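Local coordinates for protein cytochrome c' (Allochromatium vinosum, PDB 5GYR) that carries a covalently bound, high-spin heme c without a sixth ligand and has electron transfer activity, though its exact function is not known, at residues Glu10-Gly15 and Thr71-Glu76. Numbering follows the deposited sequence.
Sequences ETRQAG and TRVKPE. With HEC (heme c), chain P.
Arg12 and Thr71 meet over one heme propionate, each of whose oxygens takes donors from both helix and loop. O2D receives NE of Arg12 at 2.8 Å and the same residue's NH1 more bent, with an N-H...O angle of 137°. The hydroxyl OG1 of Thr71 donates to that oxygen at 2.6 Å, so three bonds grip it. Both O2D and OG1 lie in the guanidinium plane, at its edge, and NH1 comes within 3.0 Å of OG1. Arg12 reaches this edge with CG set between its backbone N and carbonyl carbon (chi1 73°) and the chain extended from there to NE. The other oxygen, O1D, takes NE2 of Gln13 at 2.9 Å and the backbone N of Arg72, both nearly straight. In Thr71, OG1 stands opposite the backbone N (chi1 -177°), where it also accepts from Val73 N at 3.2 Å; this ST turn, with the bond to O2D, holds the hydroxyl in place. Val73 packs its CG1 methyl obliquely against Arg12 NH1 at 3.6 Å, while its CG2 makes the apolar contact, 3.9 Å from the heme methyl CMD. With a leucine at Arg12 the NE and NH1 donors are gone, and O2D, left with the Thr71 hydroxyl, would probably be held less firmly and its negative charge less well balanced. The backbone oxygens of Leu57 and Thr62 also hold the guanidinium, and Gln13 NE2 bonds to Lys70 O, so the propionate site ties helix 5-31 to the loop between helix 36-50 and strand 81-83, while Arg72 reaches Ala130 of the second subunit.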
ATOM      1  N   GLU A  10      14.246   0.034  11.238  1.00 16.15           N
ATOM      2  CA  GLU A  10      15.676   0.236  10.997  1.00 17.45           C
ATOM      3  C   GLU A  10      15.979   0.293   9.500  1.00 15.00           C
ATOM      4  O   GLU A  10      16.766   1.117   9.059  1.00 13.66           O
ATOM      5  CB  GLU A  10      16.504  -0.863  11.679  1.00 20.43           C
ATOM      6  CG  GLU A  10      16.554  -0.670  13.193  1.00 25.07           C
ATOM      7  CD  GLU A  10      17.302  -1.762  13.936  1.00 35.12           C
ATOM      8  OE1 GLU A  10      17.432  -2.890  13.406  1.00 37.10           O
ATOM      9  OE2 GLU A  10      17.749  -1.491  15.077  1.00 44.27           O
ATOM     10  N   THR A  11      15.356  -0.587   8.732  1.00 13.92           N
ATOM     11  CA  THR A  11      15.636  -0.674   7.305  1.00 14.46           C
ATOM     12  C   THR A  11      15.087   0.528   6.533  1.00 13.57           C
ATOM     13  O   THR A  11      15.761   1.065   5.667  1.00 12.87           O
ATOM     14  CB  THR A  11      15.107  -1.989   6.705  1.00 15.97           C
ATOM     15  OG1 THR A  11      15.678  -3.104   7.414  1.00 16.81           O
ATOM     16  CG2 THR A  11      15.453  -2.103   5.240  1.00 16.20           C
ATOM     17  N   ARG A  12      13.879   0.970   6.854  1.00 13.21           N
ATOM     18  CA  ARG A  12      13.366   2.139   6.171  1.00 12.89           C
ATOM     19  C   ARG A  12      14.194   3.366   6.531  1.00 12.53           C
ATOM     20  O   ARG A  12      14.529   4.155   5.673  1.00 12.62           O
ATOM     21  CB  ARG A  12      11.867   2.333   6.399  1.00 13.57           C
ATOM     22  CG  ARG A  12      11.458   2.816   7.776  1.00 15.69           C
ATOM     23  CD  ARG A  12      10.018   2.411   8.049  1.00 14.36           C
ATOM     24  NE  ARG A  12       9.493   3.007   9.267  1.00 13.63           N
ATOM     25  CZ  ARG A  12       8.378   2.609   9.870  1.00 15.16           C
ATOM     26  NH1 ARG A  12       7.982   3.204  10.979  1.00 17.21           N
ATOM     27  NH2 ARG A  12       7.674   1.609   9.383  1.00 15.66           N
ATOM     28  N   GLN A  13      14.570   3.490   7.801  1.00 13.45           N
ATOM     29  CA  GLN A  13      15.425   4.602   8.207  1.00 13.64           C
ATOM     30  C   GLN A  13      16.771   4.574   7.480  1.00 12.49           C
ATOM     31  O   GLN A  13      17.286   5.614   7.094  1.00 12.41           O
ATOM     32  CB  GLN A  13      15.625   4.606   9.715  1.00 14.17           C
ATOM     33  CG  GLN A  13      14.355   5.010  10.453  1.00 14.41           C
ATOM     34  CD  GLN A  13      14.471   4.872  11.955  1.00 15.26           C
ATOM     35  OE1 GLN A  13      15.401   4.259  12.470  1.00 19.31           O
ATOM     36  NE2 GLN A  13      13.515   5.433  12.667  1.00 15.24           N
ATOM     37  N   ALA A  14      17.317   3.378   7.267  1.00 11.57           N
ATOM     38  CA  ALA A  14      18.563   3.239   6.534  1.00 12.54           C
ATOM     39  C   ALA A  14      18.419   3.739   5.105  1.00 11.28           C
ATOM     40  O   ALA A  14      19.270   4.464   4.621  1.00 11.11           O
ATOM     41  CB  ALA A  14      19.037   1.800   6.538  1.00 12.48           C
ATOM     42  N   GLY A  15      17.351   3.348   4.432  1.00 12.10           N
ATOM     43  CA  GLY A  15      17.132   3.821   3.063  1.00 12.43           C
ATOM     44  C   GLY A  15      17.054   5.343   2.982  1.00 11.87           C
ATOM     45  O   GLY A  15      17.638   5.962   2.111  1.00 10.98           O
ATOM     46  N   THR A  71      10.803   5.496  16.120  1.00 18.16           N
ATOM     47  CA  THR A  71      10.324   5.890  14.799  1.00 17.38           C
ATOM     48  C   THR A  71       9.716   7.285  14.875  1.00 18.33           C
ATOM     49  O   THR A  71       9.220   7.713  15.923  1.00 20.90           O
ATOM     50  CB  THR A  71       9.276   4.905  14.232  1.00 16.17           C
ATOM     51  OG1 THR A  71       8.900   5.319  12.915  1.00 16.94           O
ATOM     52  CG2 THR A  71       8.025   4.843  15.090  1.00 17.14           C
ATOM     53  N   ARG A  72       9.789   7.991  13.759  1.00 15.84           N
ATOM     54  CA  ARG A  72       9.225   9.333  13.636  1.00 18.27           C
ATOM     55  C   ARG A  72       8.025   9.355  12.704  1.00 18.55           C
ATOM     56  O   ARG A  72       7.547  10.420  12.350  1.00 18.60           O
ATOM     57  CB  ARG A  72      10.290  10.305  13.123  1.00 18.83           C
ATOM     58  CG  ARG A  72      11.471  10.470  14.068  1.00 20.82           C
ATOM     59  CD  ARG A  72      12.576  11.309  13.456  1.00 20.24           C
ATOM     60  NE  ARG A  72      12.124  12.647  13.093  1.00 25.72           N
ATOM     61  CZ  ARG A  72      12.836  13.514  12.380  1.00 25.11           C
ATOM     62  NH1 ARG A  72      14.046  13.197  11.920  1.00 32.18           N
ATOM     63  NH2 ARG A  72      12.330  14.707  12.106  1.00 25.74           N
ATOM     64  N   VAL A  73       7.531   8.188  12.300  1.00 15.52           N
ATOM     65  CA  VAL A  73       6.368   8.157  11.423  1.00 18.11           C
ATOM     66  C   VAL A  73       5.131   8.640  12.166  1.00 16.70           C
ATOM     67  O   VAL A  73       4.949   8.350  13.352  1.00 18.87           O
ATOM     68  CB  VAL A  73       6.126   6.762  10.817  1.00 15.33           C
ATOM     69  CG1 VAL A  73       5.638   5.777  11.875  1.00 17.70           C
ATOM     70  CG2 VAL A  73       5.151   6.863   9.652  1.00 15.22           C
ATOM     71  N   LYS A  74       4.306   9.413  11.464  1.00 18.99           N
ATOM     72  CA  LYS A  74       2.997   9.819  11.978  1.00 18.00           C
ATOM     73  C   LYS A  74       1.937   8.806  11.570  1.00 19.01           C
ATOM     74  O   LYS A  74       1.993   8.256  10.479  1.00 18.70           O
ATOM     75  CB  LYS A  74       2.626  11.190  11.439  1.00 20.94           C
ATOM     76  CG  LYS A  74       3.508  12.291  11.989  1.00 26.94           C
ATOM     77  CD  LYS A  74       3.248  13.598  11.279  1.00 29.11           C
ATOM     78  CE  LYS A  74       2.011  14.288  11.810  1.00 32.72           C
ATOM     79  NZ  LYS A  74       2.358  15.655  12.286  1.00 41.58           N
ATOM     80  N   PRO A  75       0.952   8.560  12.431  1.00 19.46           N
ATOM     81  CA  PRO A  75      -0.018   7.488  12.166  1.00 20.44           C
ATOM     82  C   PRO A  75      -0.786   7.695  10.853  1.00 21.93           C
ATOM     83  O   PRO A  75      -1.171   6.724  10.218  1.00 21.04           O
ATOM     84  CB  PRO A  75      -0.968   7.530  13.385  1.00 21.73           C
ATOM     85  CG  PRO A  75      -0.503   8.639  14.266  1.00 23.71           C
ATOM     86  CD  PRO A  75       0.804   9.158  13.774  1.00 20.86           C
ATOM     87  N   GLU A  76      -0.962   8.958  10.460  1.00 19.78           N
ATOM     88  CA  GLU A  76      -1.674   9.332   9.231  1.00 22.04           C
ATOM     89  C   GLU A  76      -1.070   8.735   7.976  1.00 21.43           C
ATOM     90  O   GLU A  76      -1.739   8.622   6.956  1.00 23.06           O
ATOM     91  CB  GLU A  76      -1.697  10.858   9.058  1.00 25.52           C
ATOM     92  CG  GLU A  76      -2.594  11.596  10.043  1.00 29.52           C
ATOM     93  CD  GLU A  76      -1.941  11.967  11.360  1.00 31.44           C
ATOM     94  OE1 GLU A  76      -0.859  11.446  11.697  1.00 24.27           O
ATOM     95  OE2 GLU A  76      -2.554  12.790  12.070  1.00 42.17           O
TER
HETATM   96 FE   HEC P 201      12.149  10.716   4.384  1.00 14.38          FE
HETATM   97  CHA HEC P 201      12.705   9.769   7.625  1.00 13.41           C
HETATM   98  CHB HEC P 201      15.411  11.759   4.145  1.00 11.74           C
HETATM   99  CHC HEC P 201      11.738  11.223   1.008  1.00 13.79           C
HETATM  100  CHD HEC P 201       8.881   9.764   4.617  1.00 14.09           C
HETATM  101  NA  HEC P 201      13.707  10.823   5.640  1.00 12.32           N
HETATM  102  C1A HEC P 201      13.754  10.325   6.934  1.00 13.36           C
HETATM  103  C2A HEC P 201      15.059  10.536   7.472  1.00 14.85           C
HETATM  104  C3A HEC P 201      15.810  11.115   6.499  1.00 13.15           C
HETATM  105  C4A HEC P 201      14.978  11.248   5.347  1.00 13.03           C
HETATM  106  CMA HEC P 201      17.262  11.511   6.572  1.00 14.31           C
HETATM  107  CAA HEC P 201      15.518  10.174   8.877  1.00 15.35           C
HETATM  108  CBA HEC P 201      15.954   8.705   8.834  1.00 16.84           C
HETATM  109  CGA HEC P 201      16.589   8.280  10.129  1.00 17.41           C
HETATM  110  O1A HEC P 201      17.834   8.269  10.262  1.00 22.61           O
HETATM  111  O2A HEC P 201      15.854   7.937  11.061  1.00 18.74           O
HETATM  112  NB  HEC P 201      13.368  11.403   2.842  1.00 13.04           N
HETATM  113  C1B HEC P 201      14.668  11.724   2.952  1.00 11.94           C
HETATM  114  C2B HEC P 201      15.157  12.180   1.683  1.00 14.51           C
HETATM  115  C3B HEC P 201      14.134  12.025   0.786  1.00 13.97           C
HETATM  116  C4B HEC P 201      12.997  11.492   1.570  1.00 12.72           C
HETATM  117  CMB HEC P 201      16.552  12.678   1.385  1.00 13.66           C
HETATM  118  CAB HEC P 201      14.108  12.205  -0.690  1.00 13.62           C
HETATM  119  CBB HEC P 201      15.206  12.132  -1.477  1.00 10.00           C
HETATM  120  NC  HEC P 201      10.559  10.557   3.045  1.00 13.37           N
HETATM  121  C1C HEC P 201      10.632  10.768   1.705  1.00 13.42           C
HETATM  122  C2C HEC P 201       9.351  10.607   1.151  1.00 13.35           C
HETATM  123  C3C HEC P 201       8.509  10.171   2.169  1.00 14.84           C
HETATM  124  C4C HEC P 201       9.311  10.121   3.368  1.00 12.51           C
HETATM  125  CMC HEC P 201       9.036  10.828  -0.306  1.00 15.37           C
HETATM  126  CAC HEC P 201       7.065   9.812   2.100  1.00 12.89           C
HETATM  127  CBC HEC P 201       6.377   9.676   0.928  1.00 15.15           C
HETATM  128  ND  HEC P 201      11.037  10.022   5.799  1.00 15.21           N
HETATM  129  C1D HEC P 201       9.745   9.637   5.720  1.00 14.06           C
HETATM  130  C2D HEC P 201       9.255   9.062   6.995  1.00 14.47           C
HETATM  131  C3D HEC P 201      10.322   9.065   7.834  1.00 13.66           C
HETATM  132  C4D HEC P 201      11.437   9.619   7.043  1.00 15.04           C
HETATM  133  CMD HEC P 201       7.871   8.556   7.346  1.00 14.12           C
HETATM  134  CAD HEC P 201      10.330   8.553   9.252  1.00 13.49           C
HETATM  135  CBD HEC P 201      10.815   7.085   9.232  1.00 13.12           C
HETATM  136  CGD HEC P 201      10.802   6.386  10.578  1.00 13.83           C
HETATM  137  O1D HEC P 201      11.289   6.966  11.561  1.00 16.36           O
HETATM  138  O2D HEC P 201      10.368   5.212  10.729  1.00 16.08           O